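Local coordinates for SusD superfamily protein (Bacteroides vulgatus ATCC 8482, PDB 3JQ0) that is of unknown function but, as a SusD-family outer membrane protein, probably takes part in binding nutrients such as sugars, at residues E35-I40 with N60-E65; I69-D74 with A477-N482; G308-D313 with P409-P414; E415-T418 with K424-N427. All coordinates share one frame; numbering follows the deposited sequence.

The four contacts form two pairs. Interactions 1 and 2 have centres about 17 Å apart, and Asn-60 to Glu-65 is followed closely in the chain by Ile-69 to Asp-74. Both involve the C-terminal part of the chain: Trp-473 makes a cation-pi contact with Arg-37, and interaction 2 has helix 477-482 as its second segment, with Asp-476 just before it bonding both sides. Interactions 3 and 4 lie only about 8 Å apart between centres and touch directly. The hydroxyl of Tyr-417 and OD1 of Asp-411 join them at 2.6 Å. Interaction 3 is about 43 Å from interaction 2, on the opposite side of the chain's centre. Its sulfate is probably from the crystallisation liquor and is no evidence of a substrate site.

Interaction 1 of 4, residues E35-I40 with N60-E65; sequences EPRADI and NTINKE
Arg-37 sets CG anti to its carbonyl carbon (chi1 -69°) and bends at chi3, which turns one edge of the guanidinium to the amide of Asn-60. The grip is side-on, with two nitrogens on one oxygen. NE of Arg-37 is 2.8 Å from OD1 of Asn-60, and NH2 of Arg-37 is 3.0 Å from the same OD1. That oxygen lies in the guanidinium plane, while the two donors are tilted somewhat from its carbonyl plane. The amide also donates: Asn-60 ND2 gives a nearly straight bond to O of Arg-37, 2.9 Å, in the carbonyl plane on a lone pair. One asparagine thus holds both the backbone and the side chain of the arginine. Over one guanidinium face, CD1 of Ile-62 comes to 3.8 Å from NH1 of Arg-37. The guanidinium also bonds the carbonyls of Arg-470 and Leu-472 and makes a cation-pi contact with Trp-473. A leucine in its place would leave Asn-60 OD1 and both carbonyls without these donors, and the Asn-60 amide, held then through ND2, would probably be less firmly fixed. The contact ties the turn after helix 27-34 to the loop that follows strand 41-43, with Trp-449 of helix 448-455 packed against Arg-37.

Interaction 2 of 4, residues I69-D74 with A477-N482; sequences ISNYGD and AGTLTN
Thr-479 points its side chain at Asn-71 and touches it with both branches. OG1 of Thr-479 lies 3.2 Å from CA of Asn-71, and the same oxygen is 3.3 Å from CB of Asn-71. The methyl CG2 of Thr-479 reaches 3.7 Å from OD1 of Asn-71. It also meets the tyrosine ring at an oblique angle, 3.9 Å from CE2 of Tyr-72. The torsion of Thr-479 sorts its branches: OG1 sits beside its own backbone N (chi1 -59°), and CG2 takes the position anti to that N. The hydroxyl is thereby placed to bond Asp-476 OD1, which also accepts from the backbone N of Asn-71. Asp-476 thus links the threonine to the start of the opposing turn. That turn is left-handed. Asn-71 to Asp-74 all have positive phi, and Gly-73 N bonds O of Ser-70 at 3.0 Å. On the helix side, O of Ala-477 takes bonds from both N and OG1 of Thr-481. Tyr-72 is further fixed by edge-to-face contacts with Tyr-76 and Trp-122. The contact therefore joins the last helix, 477-482, to the loop leading into helix 75-91, with helix 97-122 packed against Tyr-72.

Interaction 3 of 4, residues G308-D313 with P409-P414; sequences GFRNND and PNDNDP. With SO4 (sulfate ion), chain I.
Arg-310 opens a type II beta turn that ends at Asp-313, and its side chain spans to the loop before helix 414-417, where Asp-411 centres an inverse gamma turn and Asp-413 is the N-cap. NH1 of Arg-310 makes a salt bridge to OD1 of Asp-411 at 2.9 Å. The oxygen lies in the guanidinium plane, but it is met from above its own carboxylate plane. NH1 also bonds water 1 at 2.9 Å, and this water accepts from N of Asn-412. Over one guanidinium face sits Asp-413, its CB 3.5 Å from NH2 of Arg-310. The carboxylate of Asp-413 caps Phe-416 N instead of bonding the arginine. Bends at chi2 and chi3 (-58° and -52°) fold the Arg-310 chain back, and NE and NH2 turn to a sulfate, probably from the crystallisation liquor. NE of Arg-310 is 2.9 Å from sulfate O3, and NH2 of Arg-310 is 2.9 Å from sulfate O2. Backbone N of Asn-311 also donates to O3. With an alanine here, Asp-411 would lose this ion pair, and the sulfate, left with the Asn-311 N-H, is likely to be held far less firmly. Asp-411 keeps further partners in Arg-440 and Tyr-417. An arginine and a beta-turn N-H thus share one anion next to an N-capped helix, where two loops of the SusD-family region join.

Interaction 4 of 4, residues E415-T418 with K424-N427; sequences EFYT and KPDN
Tyr-417 closes helix 414-417, and its CA lies 6.2 Å from CA of Pro-425 in the loop leading to the 3-10 segment that starts at Asp-426. The contact is a proline-aromatic CH-pi packing between a helix end and the chain that returns past it. CA of Pro-425 stands over the face of the tyrosine ring, 3.8 Å from its centroid and only 5° off the normal. This is the geometry for one conformer of Pro-425, a residue modelled in two. The ring of the proline runs alongside, with its CD 3.9 Å from CB of Tyr-417. The peptide before the proline joins in, as N of Pro-425 is 3.6 Å from CD1 of Tyr-417. O of Lys-424 comes to 3.5 Å from CE1 of Tyr-417, and this carbonyl is also bonded by Lys-436 NZ. The tyrosine torsion puts CG anti to its carbonyl carbon (chi1 -65°), and this swings the ring toward the returning loop. Its hydroxyl is hydrogen-bonded to OD1 of Asp-411, which probably limits how far the ring can shift. The opposite ring face is taken by Phe-416, whose CD2 sits above the centre of the tyrosine ring, 3.4 Å from its plane.

Interaction 1 of 4, residues E35-I40 with N60-E65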
loop_
_atom_site.group_PDB
_atom_site.type_symbol
_atom_site.label_atom_id
_atom_site.label_comp_id
_atom_site.label_asym_id
_atom_site.label_seq_id
_atom_site.Cartn_x
_atom_site.Cartn_y
_atom_site.Cartn_z
ATOM N N GLU A 35 2.387 -4.143 4.651
ATOM C CA GLU A 35 3.159 -5.079 3.835
ATOM C C GLU A 35 4.179 -5.975 4.542
ATOM O O GLU A 35 4.065 -7.199 4.412
ATOM C CB GLU A 35 3.700 -4.383 2.594
ATOM C CG GLU A 35 4.616 -5.207 1.741
ATOM C CD GLU A 35 4.960 -4.556 0.406
ATOM O OE1 GLU A 35 4.136 -3.770 -0.104
ATOM O OE2 GLU A 35 6.051 -4.847 -0.153
ATOM N N PRO A 36 5.201 -5.442 5.238
ATOM C CA PRO A 36 6.335 -6.293 5.608
ATOM C C PRO A 36 6.140 -7.359 6.663
ATOM O O PRO A 36 7.063 -8.170 6.820
ATOM C CB PRO A 36 7.435 -5.302 6.016
ATOM C CG PRO A 36 7.052 -4.021 5.397
ATOM C CD PRO A 36 5.561 -4.020 5.395
ATOM N N ARG A 37 5.010 -7.399 7.367
ATOM C CA ARG A 37 4.753 -8.553 8.240
ATOM C C ARG A 37 4.366 -9.836 7.510
ATOM O O ARG A 37 4.291 -10.881 8.138
ATOM C CB ARG A 37 3.700 -8.186 9.296
ATOM C CG ARG A 37 4.171 -7.193 10.322
ATOM C CD ARG A 37 3.165 -6.887 11.403
ATOM N NE ARG A 37 2.940 -8.101 12.176
ATOM C CZ ARG A 37 2.031 -8.220 13.137
ATOM N NH1 ARG A 37 1.282 -7.201 13.487
ATOM N NH2 ARG A 37 1.921 -9.383 13.783
ATOM N N ALA A 38 4.125 -9.765 6.197
ATOM C CA ALA A 38 3.755 -10.944 5.411
ATOM C C ALA A 38 5.014 -11.640 4.904
ATOM O O ALA A 38 5.986 -11.747 5.659
ATOM C CB ALA A 38 2.723 -10.553 4.323
ATOM N N ASP A 39 4.993 -12.149 3.668
ATOM C CA ASP A 39 5.931 -13.164 3.218
ATOM C C ASP A 39 6.941 -12.672 2.175
ATOM O O ASP A 39 7.797 -13.453 1.723
ATOM C CB ASP A 39 5.179 -14.392 2.686
ATOM C CG ASP A 39 4.059 -14.098 1.696
ATOM O OD1 ASP A 39 3.701 -12.909 1.470
ATOM O OD2 ASP A 39 3.513 -15.107 1.161
ATOM N N ILE A 40 6.949 -11.389 1.821
ATOM C CA ILE A 40 7.850 -10.905 0.786
ATOM C C ILE A 40 9.319 -10.845 1.241
ATOM O O ILE A 40 10.224 -11.139 0.459
ATOM C CB ILE A 40 7.368 -9.549 0.236
ATOM C CG1 ILE A 40 6.052 -9.696 -0.525
ATOM C CG2 ILE A 40 8.461 -8.870 -0.624
ATOM C CD1 ILE A 40 5.306 -8.388 -0.733
ATOM N N ASN A 60 7.841 -11.444 12.506
ATOM C CA ASN A 60 6.728 -11.301 13.430
ATOM C C ASN A 60 7.206 -11.492 14.880
ATOM O O ASN A 60 6.627 -12.249 15.672
ATOM C CB ASN A 60 5.534 -12.175 13.067
ATOM C CG ASN A 60 4.812 -11.615 11.892
ATOM O OD1 ASN A 60 4.009 -10.709 12.082
ATOM N ND2 ASN A 60 5.116 -12.075 10.673
ATOM N N THR A 61 8.278 -10.784 15.204
ATOM C CA THR A 61 8.862 -10.799 16.529
ATOM C C THR A 61 8.777 -9.440 17.206
ATOM O O THR A 61 9.386 -9.188 18.254
ATOM C CB THR A 61 10.302 -11.314 16.512
ATOM O OG1 THR A 61 11.030 -10.531 15.562
ATOM C CG2 THR A 61 10.370 -12.815 16.201
ATOM N N ILE A 62 7.975 -8.525 16.684
ATOM C CA ILE A 62 7.605 -7.299 17.413
ATOM C C ILE A 62 6.947 -7.696 18.731
ATOM O O ILE A 62 6.252 -8.731 18.817
ATOM C CB ILE A 62 6.694 -6.362 16.569
ATOM C CG1 ILE A 62 5.403 -7.037 16.117
ATOM C CG2 ILE A 62 7.482 -5.763 15.384
ATOM C CD1 ILE A 62 4.459 -6.108 15.348
ATOM N N ASN A 63 7.169 -6.887 19.755
ATOM C CA ASN A 63 6.662 -7.195 21.095
ATOM C C ASN A 63 6.692 -5.937 21.909
ATOM O O ASN A 63 6.980 -4.848 21.398
ATOM C CB ASN A 63 7.453 -8.359 21.731
ATOM C CG ASN A 63 8.886 -8.020 21.989
ATOM O OD1 ASN A 63 9.306 -6.887 22.090
ATOM N ND2 ASN A 63 9.691 -9.060 22.060
ATOM N N LYS A 64 6.329 -6.042 23.179
ATOM C CA LYS A 64 6.173 -4.822 23.969
ATOM C C LYS A 64 7.479 -4.049 24.179
ATOM O O LYS A 64 7.437 -2.877 24.512
ATOM C CB LYS A 64 5.473 -5.123 25.305
ATOM C CG LYS A 64 6.309 -5.916 26.287
ATOM C CD LYS A 64 5.510 -6.335 27.541
ATOM C CE LYS A 64 6.419 -6.918 28.641
ATOM N NZ LYS A 64 7.186 -8.153 28.228
ATOM N N GLU A 65 8.615 -4.684 23.967
ATOM C CA GLU A 65 9.908 -3.990 24.048
ATOM C C GLU A 65 10.431 -3.481 22.709
ATOM O O GLU A 65 11.278 -2.609 22.699
ATOM C CB GLU A 65 10.969 -4.890 24.687
ATOM C CG GLU A 65 10.661 -5.091 26.192
ATOM C CD GLU A 65 11.735 -5.784 27.000
ATOM O OE1 GLU A 65 12.794 -6.169 26.443
ATOM O OE2 GLU A 65 11.503 -5.929 28.232
#

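Interaction 2 of 4, residues I69-D74 with A477-N482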
loop_
_atom_site.group_PDB
_atom_site.type_symbol
_atom_site.label_atom_id
_atom_site.label_comp_id
_atom_site.label_asym_id
_atom_site.label_seq_id
_atom_site.Cartn_x
_atom_site.Cartn_y
_atom_site.Cartn_z
ATOM N N ILE A 69 6.477 0.120 15.309
ATOM C CA ILE A 69 6.035 1.500 15.165
ATOM C C ILE A 69 5.439 1.930 16.497
ATOM O O ILE A 69 4.527 1.275 16.993
ATOM C CB ILE A 69 4.961 1.644 14.044
ATOM C CG1 ILE A 69 5.499 1.151 12.681
ATOM C CG2 ILE A 69 4.447 3.081 14.019
ATOM C CD1 ILE A 69 4.430 1.166 11.609
ATOM N N SER A 70 5.976 3.013 17.053
ATOM C CA SER A 70 5.513 3.603 18.303
ATOM C C SER A 70 4.334 4.539 18.127
ATOM O O SER A 70 4.118 5.116 17.063
ATOM C CB SER A 70 6.651 4.379 18.998
ATOM O OG SER A 70 7.541 3.489 19.638
ATOM N N ASN A 71 3.606 4.734 19.228
ATOM C CA ASN A 71 2.626 5.819 19.344
ATOM C C ASN A 71 1.639 5.900 18.216
ATOM O O ASN A 71 1.399 6.972 17.646
ATOM C CB ASN A 71 3.323 7.184 19.546
ATOM C CG ASN A 71 2.371 8.278 20.075
ATOM O OD1 ASN A 71 1.410 7.965 20.786
ATOM N ND2 ASN A 71 2.623 9.517 19.750
ATOM N N TYR A 72 1.098 4.758 17.850
ATOM C CA TYR A 72 0.036 4.702 16.834
ATOM C C TYR A 72 0.492 5.352 15.525
ATOM O O TYR A 72 -0.312 5.955 14.799
ATOM C CB TYR A 72 -1.270 5.311 17.360
ATOM C CG TYR A 72 -1.822 4.593 18.564
ATOM C CD1 TYR A 72 -2.392 3.329 18.480
ATOM C CD2 TYR A 72 -1.687 5.169 19.847
ATOM C CE1 TYR A 72 -2.917 2.701 19.593
ATOM C CE2 TYR A 72 -2.243 4.542 20.968
ATOM C CZ TYR A 72 -2.858 3.320 20.828
ATOM O OH TYR A 72 -3.445 2.761 21.939
ATOM N N GLY A 73 1.765 5.210 15.202
ATOM C CA GLY A 73 2.278 5.788 13.974
ATOM C C GLY A 73 2.207 7.295 13.900
ATOM O O GLY A 73 2.234 7.834 12.802
ATOM N N ASP A 74 2.102 7.969 15.048
ATOM C CA ASP A 74 1.953 9.387 15.140
ATOM C C ASP A 74 0.680 9.899 14.438
ATOM O O ASP A 74 0.608 11.040 14.008
ATOM C CB ASP A 74 3.220 10.039 14.620
ATOM C CG ASP A 74 3.324 11.432 15.030
ATOM O OD1 ASP A 74 2.898 11.786 16.155
ATOM O OD2 ASP A 74 3.803 12.219 14.187
ATOM N N ALA A 477 6.072 1.451 25.586
ATOM C CA ALA A 477 6.007 1.982 26.939
ATOM C C ALA A 477 5.898 3.495 27.030
ATOM O O ALA A 477 5.225 4.017 27.905
ATOM C CB ALA A 477 7.228 1.505 27.716
ATOM N N GLY A 478 6.529 4.214 26.119
ATOM C CA GLY A 478 6.407 5.666 26.117
ATOM C C GLY A 478 4.963 6.088 25.933
ATOM O O GLY A 478 4.455 7.029 26.564
ATOM N N THR A 479 4.235 5.409 25.059
ATOM C CA THR A 479 2.819 5.706 24.828
ATOM C C THR A 479 1.974 5.239 26.012
ATOM O O THR A 479 1.103 5.989 26.470
ATOM C CB THR A 479 2.383 5.049 23.518
ATOM O OG1 THR A 479 3.197 5.553 22.461
ATOM C CG2 THR A 479 0.901 5.261 23.202
ATOM N N LEU A 480 2.220 4.031 26.533
ATOM C CA LEU A 480 1.436 3.544 27.659
ATOM C C LEU A 480 1.582 4.427 28.872
ATOM O O LEU A 480 0.598 4.717 29.557
ATOM C CB LEU A 480 1.854 2.133 28.030
ATOM C CG LEU A 480 1.459 1.031 27.023
ATOM C CD1 LEU A 480 2.086 -0.290 27.414
ATOM C CD2 LEU A 480 -0.041 0.901 26.899
ATOM N N THR A 481 2.808 4.856 29.185
ATOM C CA THR A 481 3.007 5.621 30.423
ATOM C C THR A 481 2.567 7.077 30.278
ATOM O O THR A 481 2.420 7.779 31.275
ATOM C CB THR A 481 4.401 5.524 30.963
ATOM O OG1 THR A 481 5.320 6.126 30.056
ATOM C CG2 THR A 481 4.827 4.106 31.279
ATOM N N ASN A 482 2.269 7.523 29.074
ATOM C CA ASN A 482 1.681 8.849 28.862
ATOM C C ASN A 482 0.184 8.884 29.131
ATOM O O ASN A 482 -0.355 9.937 29.372
ATOM C CB ASN A 482 2.009 9.360 27.428
ATOM C CG ASN A 482 1.581 10.791 27.200
ATOM O OD1 ASN A 482 0.572 11.052 26.565
ATOM N ND2 ASN A 482 2.360 11.724 27.735
#

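Interaction 3 of 4, residues G308-D313 with P409-P414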
loop_
_atom_site.group_PDB
_atom_site.type_symbol
_atom_site.label_atom_id
_atom_site.label_comp_id
_atom_site.label_asym_id
_atom_site.label_seq_id
_atom_site.Cartn_x
_atom_site.Cartn_y
_atom_site.Cartn_z
ATOM N N GLY A 308 7.693 -15.657 -8.197
ATOM C CA GLY A 308 6.701 -14.602 -8.073
ATOM C C GLY A 308 5.803 -14.441 -9.286
ATOM O O GLY A 308 4.626 -14.106 -9.158
ATOM N N PHE A 309 6.402 -14.609 -10.487
ATOM C CA PHE A 309 5.794 -14.151 -11.757
ATOM C C PHE A 309 6.033 -15.167 -12.838
ATOM O O PHE A 309 7.129 -15.737 -12.957
ATOM C CB PHE A 309 6.454 -12.821 -12.184
ATOM C CG PHE A 309 6.302 -11.721 -11.178
ATOM C CD1 PHE A 309 7.256 -11.585 -10.192
ATOM C CD2 PHE A 309 5.263 -10.814 -11.244
ATOM C CE1 PHE A 309 7.167 -10.553 -9.237
ATOM C CE2 PHE A 309 5.167 -9.787 -10.297
ATOM C CZ PHE A 309 6.103 -9.676 -9.315
ATOM N N ARG A 310 5.034 -15.350 -13.668
ATOM C CA ARG A 310 5.188 -16.139 -14.874
ATOM C C ARG A 310 6.014 -15.386 -15.900
ATOM O O ARG A 310 6.064 -14.151 -15.932
ATOM C CB ARG A 310 3.818 -16.475 -15.492
ATOM C CG ARG A 310 2.827 -17.165 -14.556
ATOM C CD ARG A 310 3.350 -18.498 -13.984
ATOM N NE ARG A 310 3.828 -19.428 -15.011
ATOM C CZ ARG A 310 3.039 -20.152 -15.809
ATOM N NH1 ARG A 310 1.742 -20.189 -15.618
ATOM N NH2 ARG A 310 3.573 -20.896 -16.757
ATOM N N ASN A 311 6.631 -16.150 -16.809
ATOM C CA ASN A 311 7.402 -15.518 -17.852
ATOM C C ASN A 311 6.515 -14.554 -18.654
ATOM O O ASN A 311 5.341 -14.838 -18.932
ATOM C CB ASN A 311 8.002 -16.565 -18.775
ATOM C CG ASN A 311 9.116 -17.391 -18.125
ATOM O OD1 ASN A 311 9.613 -17.168 -17.017
ATOM N ND2 ASN A 311 9.512 -18.410 -18.864
ATOM N N ASN A 312 7.102 -13.436 -19.024
ATOM C CA ASN A 312 6.484 -12.415 -19.828
ATOM C C ASN A 312 5.456 -11.552 -19.088
ATOM O O ASN A 312 4.862 -10.645 -19.700
ATOM C CB ASN A 312 5.929 -13.009 -21.145
ATOM C CG ASN A 312 7.001 -13.766 -21.899
ATOM O OD1 ASN A 312 6.952 -15.013 -22.052
ATOM N ND2 ASN A 312 8.025 -13.033 -22.223
ATOM N N ASP A 313 5.309 -11.732 -17.781
ATOM C CA ASP A 313 4.576 -10.790 -16.950
ATOM C C ASP A 313 5.529 -9.606 -16.724
ATOM O O ASP A 313 6.541 -9.739 -16.049
ATOM C CB ASP A 313 4.155 -11.457 -15.649
ATOM C CG ASP A 313 3.417 -10.534 -14.727
ATOM O OD1 ASP A 313 3.420 -9.291 -14.894
ATOM O OD2 ASP A 313 2.786 -11.094 -13.768
ATOM N N PRO A 409 -9.108 -18.726 -15.675
ATOM C CA PRO A 409 -8.611 -19.444 -14.507
ATOM C C PRO A 409 -7.571 -20.535 -14.868
ATOM O O PRO A 409 -7.553 -21.619 -14.279
ATOM C CB PRO A 409 -9.869 -20.107 -13.959
ATOM C CG PRO A 409 -10.558 -20.573 -15.225
ATOM C CD PRO A 409 -10.296 -19.438 -16.223
ATOM N N ASN A 410 -6.670 -20.216 -15.812
ATOM C CA ASN A 410 -5.790 -21.195 -16.406
ATOM C C ASN A 410 -4.336 -21.114 -15.980
ATOM O O ASN A 410 -3.521 -21.907 -16.429
ATOM C CB ASN A 410 -5.847 -21.058 -17.951
ATOM C CG ASN A 410 -7.241 -21.133 -18.472
ATOM O OD1 ASN A 410 -8.056 -21.935 -17.989
ATOM N ND2 ASN A 410 -7.560 -20.282 -19.437
ATOM N N ASP A 411 -4.016 -20.199 -15.072
ATOM C CA ASP A 411 -2.651 -19.994 -14.604
ATOM C C ASP A 411 -2.340 -21.015 -13.514
ATOM O O ASP A 411 -2.472 -20.726 -12.308
ATOM C CB ASP A 411 -2.414 -18.549 -14.203
ATOM C CG ASP A 411 -1.011 -18.250 -13.726
ATOM O OD1 ASP A 411 -0.156 -19.146 -13.695
ATOM O OD2 ASP A 411 -0.820 -17.060 -13.333
ATOM N N ASN A 412 -2.005 -22.221 -13.973
ATOM C CA ASN A 412 -1.966 -23.437 -13.150
ATOM C C ASN A 412 -0.649 -24.225 -13.226
ATOM O O ASN A 412 -0.531 -25.275 -12.609
ATOM C CB ASN A 412 -3.143 -24.342 -13.514
ATOM C CG ASN A 412 -4.463 -23.708 -13.190
ATOM O OD1 ASN A 412 -4.607 -23.132 -12.120
ATOM N ND2 ASN A 412 -5.434 -23.838 -14.076
ATOM N N ASP A 413 0.302 -23.769 -14.035
ATOM C CA ASP A 413 1.472 -24.567 -14.418
ATOM C C ASP A 413 2.069 -25.323 -13.234
ATOM O O ASP A 413 2.565 -24.737 -12.264
ATOM C CB ASP A 413 2.562 -23.688 -14.991
ATOM C CG ASP A 413 3.749 -24.497 -15.428
ATOM O OD1 ASP A 413 3.569 -25.273 -16.392
ATOM O OD2 ASP A 413 4.801 -24.427 -14.797
ATOM N N PRO A 414 2.083 -26.671 -13.301
ATOM C CA PRO A 414 2.542 -27.442 -12.140
ATOM C C PRO A 414 3.955 -27.138 -11.678
ATOM O O PRO A 414 4.191 -26.975 -10.465
ATOM C CB PRO A 414 2.373 -28.890 -12.595
ATOM C CG PRO A 414 1.182 -28.836 -13.478
ATOM C CD PRO A 414 1.277 -27.512 -14.206
HETATM S S SO4 I . 7.193 -20.083 -16.596
HETATM O O1 SO4 I . 8.245 -20.281 -15.566
HETATM O O2 SO4 I . 6.441 -21.296 -16.906
HETATM O O3 SO4 I . 6.460 -19.006 -16.035
HETATM O O4 SO4 I . 7.985 -19.832 -17.776
HETATM O O HOH W 1 -0.197 -22.129 -16.641
#

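Interaction 4 of 4, residues E415-T418 with K424-N427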
loop_
_atom_site.group_PDB
_atom_site.type_symbol
_atom_site.label_atom_id
_atom_site.label_comp_id
_atom_site.label_asym_id
_atom_site.label_seq_id
_atom_site.Cartn_x
_atom_site.Cartn_y
_atom_site.Cartn_z
ATOM N N GLU A 415 4.887 -27.008 -12.600
ATOM C CA GLU A 415 6.276 -26.755 -12.209
ATOM C C GLU A 415 6.392 -25.397 -11.483
ATOM O O GLU A 415 7.070 -25.284 -10.451
ATOM C CB GLU A 415 7.239 -26.782 -13.413
ATOM C CG GLU A 415 8.676 -26.565 -13.002
ATOM C CD GLU A 415 9.655 -26.623 -14.149
ATOM O OE1 GLU A 415 9.260 -27.077 -15.250
ATOM O OE2 GLU A 415 10.833 -26.211 -13.917
ATOM N N PHE A 416 5.772 -24.348 -12.032
ATOM C CA PHE A 416 5.914 -23.042 -11.442
ATOM C C PHE A 416 5.347 -23.044 -9.999
ATOM O O PHE A 416 5.910 -22.391 -9.093
ATOM C CB PHE A 416 5.160 -22.019 -12.288
ATOM C CG PHE A 416 5.290 -20.637 -11.719
ATOM C CD1 PHE A 416 6.397 -19.840 -11.996
ATOM C CD2 PHE A 416 4.301 -20.160 -10.856
ATOM C CE1 PHE A 416 6.526 -18.594 -11.415
ATOM C CE2 PHE A 416 4.470 -18.906 -10.272
ATOM C CZ PHE A 416 5.547 -18.117 -10.567
ATOM N N TYR A 417 4.198 -23.682 -9.785
ATOM C CA TYR A 417 3.541 -23.675 -8.513
ATOM C C TYR A 417 4.060 -24.688 -7.508
ATOM O O TYR A 417 3.681 -24.664 -6.342
ATOM C CB TYR A 417 2.000 -23.723 -8.656
ATOM C CG TYR A 417 1.506 -22.434 -9.329
ATOM C CD1 TYR A 417 1.464 -21.213 -8.634
ATOM C CD2 TYR A 417 1.160 -22.409 -10.669
ATOM C CE1 TYR A 417 1.116 -20.060 -9.259
ATOM C CE2 TYR A 417 0.809 -21.225 -11.304
ATOM C CZ TYR A 417 0.814 -20.040 -10.576
ATOM O OH TYR A 417 0.522 -18.833 -11.204
ATOM N N THR A 418 4.904 -25.594 -7.952
ATOM C CA THR A 418 5.610 -26.518 -7.050
ATOM C C THR A 418 6.635 -25.763 -6.213
ATOM O O THR A 418 7.351 -24.895 -6.715
ATOM C CB THR A 418 6.262 -27.646 -7.860
ATOM O OG1 THR A 418 5.221 -28.420 -8.447
ATOM C CG2 THR A 418 7.109 -28.558 -6.965
ATOM N N LYS A 424 -0.712 -19.917 -5.130
ATOM C CA LYS A 424 -1.329 -21.172 -5.587
ATOM C C LYS A 424 -1.688 -21.065 -7.071
ATOM O O LYS A 424 -1.930 -19.945 -7.573
ATOM C CB LYS A 424 -2.646 -21.431 -4.804
ATOM C CG LYS A 424 -2.533 -21.430 -3.270
ATOM C CD LYS A 424 -1.744 -22.636 -2.718
ATOM C CE LYS A 424 -1.542 -22.652 -1.161
ATOM N NZ LYS A 424 -0.570 -21.554 -0.693
ATOM N N PRO A 425 -1.837 -22.214 -7.748
ATOM C CA PRO A 425 -2.460 -22.189 -9.038
ATOM C C PRO A 425 -3.864 -21.588 -8.976
ATOM O O PRO A 425 -4.527 -21.652 -7.927
ATOM C CB PRO A 425 -2.519 -23.672 -9.412
ATOM C CG PRO A 425 -2.564 -24.354 -8.119
ATOM C CD PRO A 425 -1.650 -23.599 -7.265
ATOM N N ASP A 426 -4.322 -21.054 -10.103
ATOM C CA ASP A 426 -5.683 -20.556 -10.163
ATOM C C ASP A 426 -6.722 -21.574 -9.699
ATOM O O ASP A 426 -7.735 -21.198 -9.103
ATOM C CB ASP A 426 -6.044 -20.099 -11.575
ATOM C CG ASP A 426 -5.359 -18.825 -12.060
ATOM O OD1 ASP A 426 -4.625 -18.182 -11.275
ATOM O OD2 ASP A 426 -5.587 -18.503 -13.243
ATOM N N ASN A 427 -6.486 -22.849 -10.000
ATOM C CA ASN A 427 -7.432 -23.920 -9.655
ATOM C C ASN A 427 -7.570 -24.157 -8.163
ATOM O O ASN A 427 -8.445 -24.916 -7.756
ATOM C CB ASN A 427 -7.087 -25.221 -10.444
ATOM C CG ASN A 427 -5.772 -25.800 -10.061
ATOM O OD1 ASN A 427 -5.340 -25.700 -8.926
ATOM N ND2 ASN A 427 -5.119 -26.474 -11.029
#